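Local atomic coordinates of MmoQ Response regulator (PDB entry 3LJX), a protein that probably makes cyclic di-GMP from two GTP molecules as a full-length response regulator, and is represented here by its helical HDOD region. Residues Val34-Leu39 / Ser70-Ile75; Ala48-Ile53 / Ala135-Leu140. All coordinates share one frame; numbering follows the deposited sequence.

Contact 1 (Val34-Leu39 / Ser70-Ile75)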
loop_
_atom_site.group_PDB
_atom_site.type_symbol
_atom_site.label_atom_id
_atom_site.label_comp_id
_atom_site.label_asym_id
_atom_site.label_seq_id
_atom_site.Cartn_x
_atom_site.Cartn_y
_atom_site.Cartn_z
ATOM N N VAL A 34 -26.112 1.948 1.593
ATOM C CA VAL A 34 -24.829 1.582 2.180
ATOM C C VAL A 34 -24.246 2.751 2.959
ATOM O O VAL A 34 -24.357 3.898 2.525
ATOM C CB VAL A 34 -23.814 1.180 1.098
ATOM C CG1 VAL A 34 -24.079 -0.229 0.644
ATOM C CG2 VAL A 34 -23.867 2.155 -0.082
ATOM N N THR A 35 -23.623 2.461 4.099
ATOM C CA THR A 35 -22.983 3.495 4.908
ATOM C C THR A 35 -21.626 3.900 4.322
ATOM O O THR A 35 -20.997 3.136 3.588
ATOM C CB THR A 35 -22.750 3.023 6.358
ATOM O OG1 THR A 35 -21.982 1.812 6.346
ATOM C CG2 THR A 35 -24.074 2.768 7.072
ATOM N N ALA A 36 -21.185 5.106 4.658
ATOM C CA ALA A 36 -19.832 5.544 4.344
ATOM C C ALA A 36 -18.851 4.534 4.910
ATOM O O ALA A 36 -17.902 4.113 4.236
ATOM C CB ALA A 36 -19.577 6.914 4.943
ATOM N N GLU A 37 -19.107 4.140 6.154
ATOM C CA GLU A 37 -18.219 3.268 6.908
ATOM C C GLU A 37 -18.062 1.888 6.274
ATOM O O GLU A 37 -16.943 1.389 6.144
ATOM C CB GLU A 37 -18.699 3.140 8.358
ATOM C CG GLU A 37 -18.530 4.414 9.192
ATOM C CD GLU A 37 -19.458 5.561 8.762
ATOM O OE1 GLU A 37 -20.541 5.293 8.184
ATOM O OE2 GLU A 37 -19.101 6.736 9.018
ATOM N N ALA A 38 -19.174 1.267 5.886
ATOM C CA ALA A 38 -19.112 -0.078 5.317
ATOM C C ALA A 38 -18.392 -0.047 3.981
ATOM O O ALA A 38 -17.633 -0.950 3.649
ATOM C CB ALA A 38 -20.507 -0.661 5.147
ATOM N N LEU A 39 -18.643 1.005 3.213
ATOM C CA LEU A 39 -18.044 1.137 1.901
ATOM C C LEU A 39 -16.526 1.348 2.021
ATOM O O LEU A 39 -15.747 0.703 1.318
ATOM C CB LEU A 39 -18.680 2.305 1.151
ATOM C CG LEU A 39 -18.222 2.362 -0.303
ATOM C CD1 LEU A 39 -18.508 1.020 -0.970
ATOM C CD2 LEU A 39 -18.883 3.512 -1.045
ATOM N N SER A 70 -6.974 8.164 4.225
ATOM C CA SER A 70 -7.832 7.001 4.405
ATOM C C SER A 70 -9.109 7.161 3.575
ATOM O O SER A 70 -9.573 8.286 3.327
ATOM C CB SER A 70 -8.199 6.842 5.873
ATOM O OG SER A 70 -8.998 7.936 6.283
ATOM N N VAL A 71 -9.692 6.045 3.149
ATOM C CA VAL A 71 -10.915 6.130 2.371
ATOM C C VAL A 71 -11.999 6.874 3.155
ATOM O O VAL A 71 -12.710 7.710 2.594
ATOM C CB VAL A 71 -11.411 4.752 1.954
ATOM C CG1 VAL A 71 -12.585 4.880 0.981
ATOM C CG2 VAL A 71 -10.265 3.963 1.324
ATOM N N ILE A 72 -12.115 6.601 4.456
ATOM C CA ILE A 72 -13.181 7.241 5.236
ATOM C C ILE A 72 -12.974 8.767 5.311
ATOM O O ILE A 72 -13.935 9.540 5.227
ATOM C CB ILE A 72 -13.327 6.629 6.626
ATOM C CG1 ILE A 72 -14.595 7.150 7.305
ATOM C CG2 ILE A 72 -12.101 6.920 7.470
ATOM C CD1 ILE A 72 -15.872 6.714 6.626
ATOM N N ASP A 73 -11.724 9.207 5.435
ATOM C CA ASP A 73 -11.450 10.646 5.397
ATOM C C ASP A 73 -11.708 11.250 4.017
ATOM O O ASP A 73 -12.188 12.381 3.909
ATOM C CB ASP A 73 -10.034 10.952 5.864
ATOM C CG ASP A 73 -9.840 10.649 7.335
ATOM O OD1 ASP A 73 -10.778 10.926 8.124
ATOM O OD2 ASP A 73 -8.758 10.124 7.698
ATOM N N ALA A 74 -11.397 10.505 2.963
ATOM C CA ALA A 74 -11.717 10.992 1.622
ATOM C C ALA A 74 -13.233 11.204 1.482
ATOM O O ALA A 74 -13.694 12.231 0.959
ATOM C CB ALA A 74 -11.195 10.034 0.554
ATOM N N ILE A 75 -14.008 10.238 1.967
ATOM C CA ILE A 75 -15.460 10.336 1.905
ATOM C C ILE A 75 -15.960 11.590 2.630
ATOM O O ILE A 75 -16.727 12.365 2.061
ATOM C CB ILE A 75 -16.135 9.102 2.506
ATOM C CG1 ILE A 75 -15.944 7.894 1.596
ATOM C CG2 ILE A 75 -17.612 9.358 2.685
ATOM C CD1 ILE A 75 -16.599 6.627 2.141
#
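Ala36 packs against two isoleucines of the neighbouring helix, Ile72 and Ile75, and this small apolar cluster is the heart of the contact. CB of Ala36 lies 3.9 Å from CG2 of Ile75 and 4.1 Å from CD1 of Ile72, so the methyl meets a branch of one side chain and the tip of the other. Ile72 gets there because its CG1 branch is anti to the backbone N (chi1 -170°), which carries CD1 across to the first turn of the other helix. Ile75 also uses its long branch: CD1 rests 3.5 Å from the carbonyl O of Ala36, packing against backbone as well as side chain.

Glu37 adds a looser touch at the exposed margin. Its chain bends at chi2 (69°), and OE2 of Glu37 comes within 4.0 Å of CD1 of Ile72, a van der Waals approach of a carboxylate to a methyl.

No hydrogen bond joins the two segments; the polar groups instead close their own helix starts. Thr35 is the N-cap of one helix, its OG1 accepting from Ala38 N at 2.9 Å. Ser70 caps the other: its OG accepts from Asp73 N at 3.1 Å and donates to Asp73 OD2 at 2.6 Å, meeting that oxygen from above the carboxylate plane. Lys133 forms a salt bridge with OD1 of the same aspartate.

What meets here is the start of helix 36-43 and the first five residues of helix 71-78, within the all-helical HDOD fold. Helix 80-88 packs against both, with Leu80 touching Leu39 and Ile75.

Contact 2 (Ala48-Ile53 / Ala135-Leu140); sequences ALTGRI and AFTLGL
In Thr50 (chi1 -67°) and Thr137 (chi1 -55°) OG1 is set beside the backbone N and the methyl CG2 is turned to the far side, anti to N; from there the two CG2 atoms meet at 4.1 Å, the side chains crossing at a slant. Leu140, one turn beyond Thr137, has its CG anti to the backbone N (chi1 -175°), which sends the branch out to where CD2 meets Thr50.

Leu140 and Thr50 approach tip to tip. A single methyl of the leucine, CD2, does all the touching: it is 3.8 Å from OG1 of Thr50, 4.0 Å from CB of Thr50 and 4.1 Å from CG2 of Thr50, and so lies against all three atoms of the threonine end. Thr50 is in this way the one residue of its segment that engages the other helix, meeting two partners spaced a turn apart. The backbones stay well separated, with 8.1 Å between the CA atoms of Thr50 and Thr137.

Neither hydroxyl bonds across the gap. OG1 of Thr50 is hydrogen-bonded to the carbonyl O of Asp46, the residue just ahead of helix 47-58. OG1 of Thr137 has the carbonyls of Lys133 and Ala69 within hydrogen-bonding range, and its single hydrogen must be shared or go to one. Leu140 also touches Ala117 of helix 106-125, while Ile43 of helix 36-43 touches Thr50.

All three residues are buried, and both threonine hydroxyls have backbone carbonyl partners. Helices 47-58 and 132-141 are therefore joined here by van der Waals contact alone, methyl to methyl between the threonines, with Leu140 CD2 against hydroxyl oxygen and carbon alike.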
loop_
_atom_site.group_PDB
_atom_site.type_symbol
_atom_site.label_atom_id
_atom_site.label_comp_id
_atom_site.label_asym_id
_atom_site.label_seq_id
_atom_site.Cartn_x
_atom_site.Cartn_y
_atom_site.Cartn_z
ATOM N N ALA A 48 -5.411 -0.670 -5.414
ATOM C CA ALA A 48 -5.699 0.135 -6.612
ATOM C C ALA A 48 -6.769 1.205 -6.356
ATOM O O ALA A 48 -6.516 2.405 -6.532
ATOM C CB ALA A 48 -6.104 -0.753 -7.807
ATOM N N LEU A 49 -7.961 0.779 -5.940
ATOM C CA LEU A 49 -9.074 1.720 -5.787
ATOM C C LEU A 49 -8.797 2.729 -4.679
ATOM O O LEU A 49 -9.187 3.896 -4.776
ATOM C CB LEU A 49 -10.398 0.988 -5.536
ATOM C CG LEU A 49 -11.648 1.879 -5.517
ATOM C CD1 LEU A 49 -11.764 2.772 -6.777
ATOM C CD2 LEU A 49 -12.874 1.025 -5.352
ATOM N N THR A 50 -8.103 2.280 -3.634
ATOM C CA THR A 50 -7.719 3.168 -2.536
ATOM C C THR A 50 -6.792 4.301 -2.984
ATOM O O THR A 50 -6.991 5.467 -2.624
ATOM C CB THR A 50 -7.062 2.387 -1.414
ATOM O OG1 THR A 50 -8.043 1.522 -0.822
ATOM C CG2 THR A 50 -6.534 3.343 -0.384
ATOM N N GLY A 51 -5.781 3.950 -3.772
ATOM C CA GLY A 51 -4.918 4.945 -4.389
ATOM C C GLY A 51 -5.665 5.974 -5.234
ATOM O O GLY A 51 -5.458 7.179 -5.055
ATOM N N ARG A 52 -6.520 5.514 -6.155
ATOM C CA ARG A 52 -7.282 6.405 -7.039
ATOM C C ARG A 52 -8.080 7.403 -6.226
ATOM O O ARG A 52 -8.109 8.587 -6.531
ATOM C CB ARG A 52 -8.273 5.620 -7.911
ATOM C CG ARG A 52 -7.714 5.018 -9.189
ATOM C CD ARG A 52 -8.852 4.473 -10.087
ATOM N NE ARG A 52 -9.532 5.532 -10.840
ATOM C CZ ARG A 52 -10.468 5.318 -11.763
ATOM N NH1 ARG A 52 -10.851 4.079 -12.054
ATOM N NH2 ARG A 52 -11.024 6.342 -12.397
ATOM N N ILE A 53 -8.741 6.898 -5.187
ATOM C CA ILE A 53 -9.560 7.741 -4.324
ATOM C C ILE A 53 -8.725 8.792 -3.591
ATOM O O ILE A 53 -9.080 9.963 -3.579
ATOM C CB ILE A 53 -10.398 6.893 -3.340
ATOM C CG1 ILE A 53 -11.487 6.154 -4.123
ATOM C CG2 ILE A 53 -11.027 7.783 -2.255
ATOM C CD1 ILE A 53 -12.090 4.984 -3.395
ATOM N N ALA A 135 -2.241 4.976 9.060
ATOM C CA ALA A 135 -1.175 3.983 9.039
ATOM C C ALA A 135 -1.624 2.746 8.264
ATOM O O ALA A 135 -0.845 2.166 7.501
ATOM C CB ALA A 135 -0.750 3.604 10.475
ATOM N N PHE A 136 -2.879 2.342 8.462
ATOM C CA PHE A 136 -3.425 1.191 7.747
ATOM C C PHE A 136 -3.194 1.378 6.252
ATOM O O PHE A 136 -2.671 0.501 5.558
ATOM C CB PHE A 136 -4.923 1.071 8.008
ATOM C CG PHE A 136 -5.588 0.007 7.195
ATOM C CD1 PHE A 136 -5.875 0.221 5.848
ATOM C CD2 PHE A 136 -5.936 -1.213 7.770
ATOM C CE1 PHE A 136 -6.497 -0.764 5.084
ATOM C CE2 PHE A 136 -6.549 -2.206 7.011
ATOM C CZ PHE A 136 -6.836 -1.979 5.666
ATOM N N THR A 137 -3.583 2.555 5.781
ATOM C CA THR A 137 -3.495 2.907 4.383
ATOM C C THR A 137 -2.064 2.861 3.882
ATOM O O THR A 137 -1.793 2.315 2.807
ATOM C CB THR A 137 -4.091 4.307 4.139
ATOM O OG1 THR A 137 -5.431 4.335 4.642
ATOM C CG2 THR A 137 -4.121 4.630 2.656
ATOM N N LEU A 138 -1.135 3.421 4.648
ATOM C CA LEU A 138 0.269 3.351 4.236
ATOM C C LEU A 138 0.766 1.901 4.167
ATOM O O LEU A 138 1.519 1.531 3.257
ATOM C CB LEU A 138 1.160 4.163 5.156
ATOM C CG LEU A 138 2.615 4.188 4.690
ATOM C CD1 LEU A 138 2.714 4.627 3.229
ATOM C CD2 LEU A 138 3.463 5.089 5.589
ATOM N N GLY A 139 0.331 1.080 5.119
ATOM C CA GLY A 139 0.693 -0.324 5.121
ATOM C C GLY A 139 0.157 -0.999 3.865
ATOM O O GLY A 139 0.873 -1.720 3.168
ATOM N N LEU A 140 -1.112 -0.748 3.565
ATOM C CA LEU A 140 -1.734 -1.284 2.363
ATOM C C LEU A 140 -0.912 -0.984 1.104
ATOM O O LEU A 140 -0.742 -1.852 0.227
ATOM C CB LEU A 140 -3.136 -0.696 2.207
ATOM C CG LEU A 140 -3.997 -1.222 1.064
ATOM C CD1 LEU A 140 -4.464 -2.653 1.360
ATOM C CD2 LEU A 140 -5.202 -0.302 0.818
#

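Overall arrangement
The centres of contacts 1 and 2 lie about 13 Å apart, and their segments alternate along the chain: 34-39, 48-53, 70-75, then 135-140. Contact 2 sits about 5 Å from the centre of the chain and contact 1 about 18 Å, so the pair runs from the interior outward. They touch directly through helix 71-78, where Ala74 CB is 3.6 Å from Ile53 CG2 and Val71 CG2 is 3.9 Å from Thr50 OG1. Ser70 CA also packs 3.6 Å from Thr137 OG1. Helix 71-78 and the Ser70 before it touch helices 36-43, 47-58, 80-88 and 132-141, all belonging to the HDOD region.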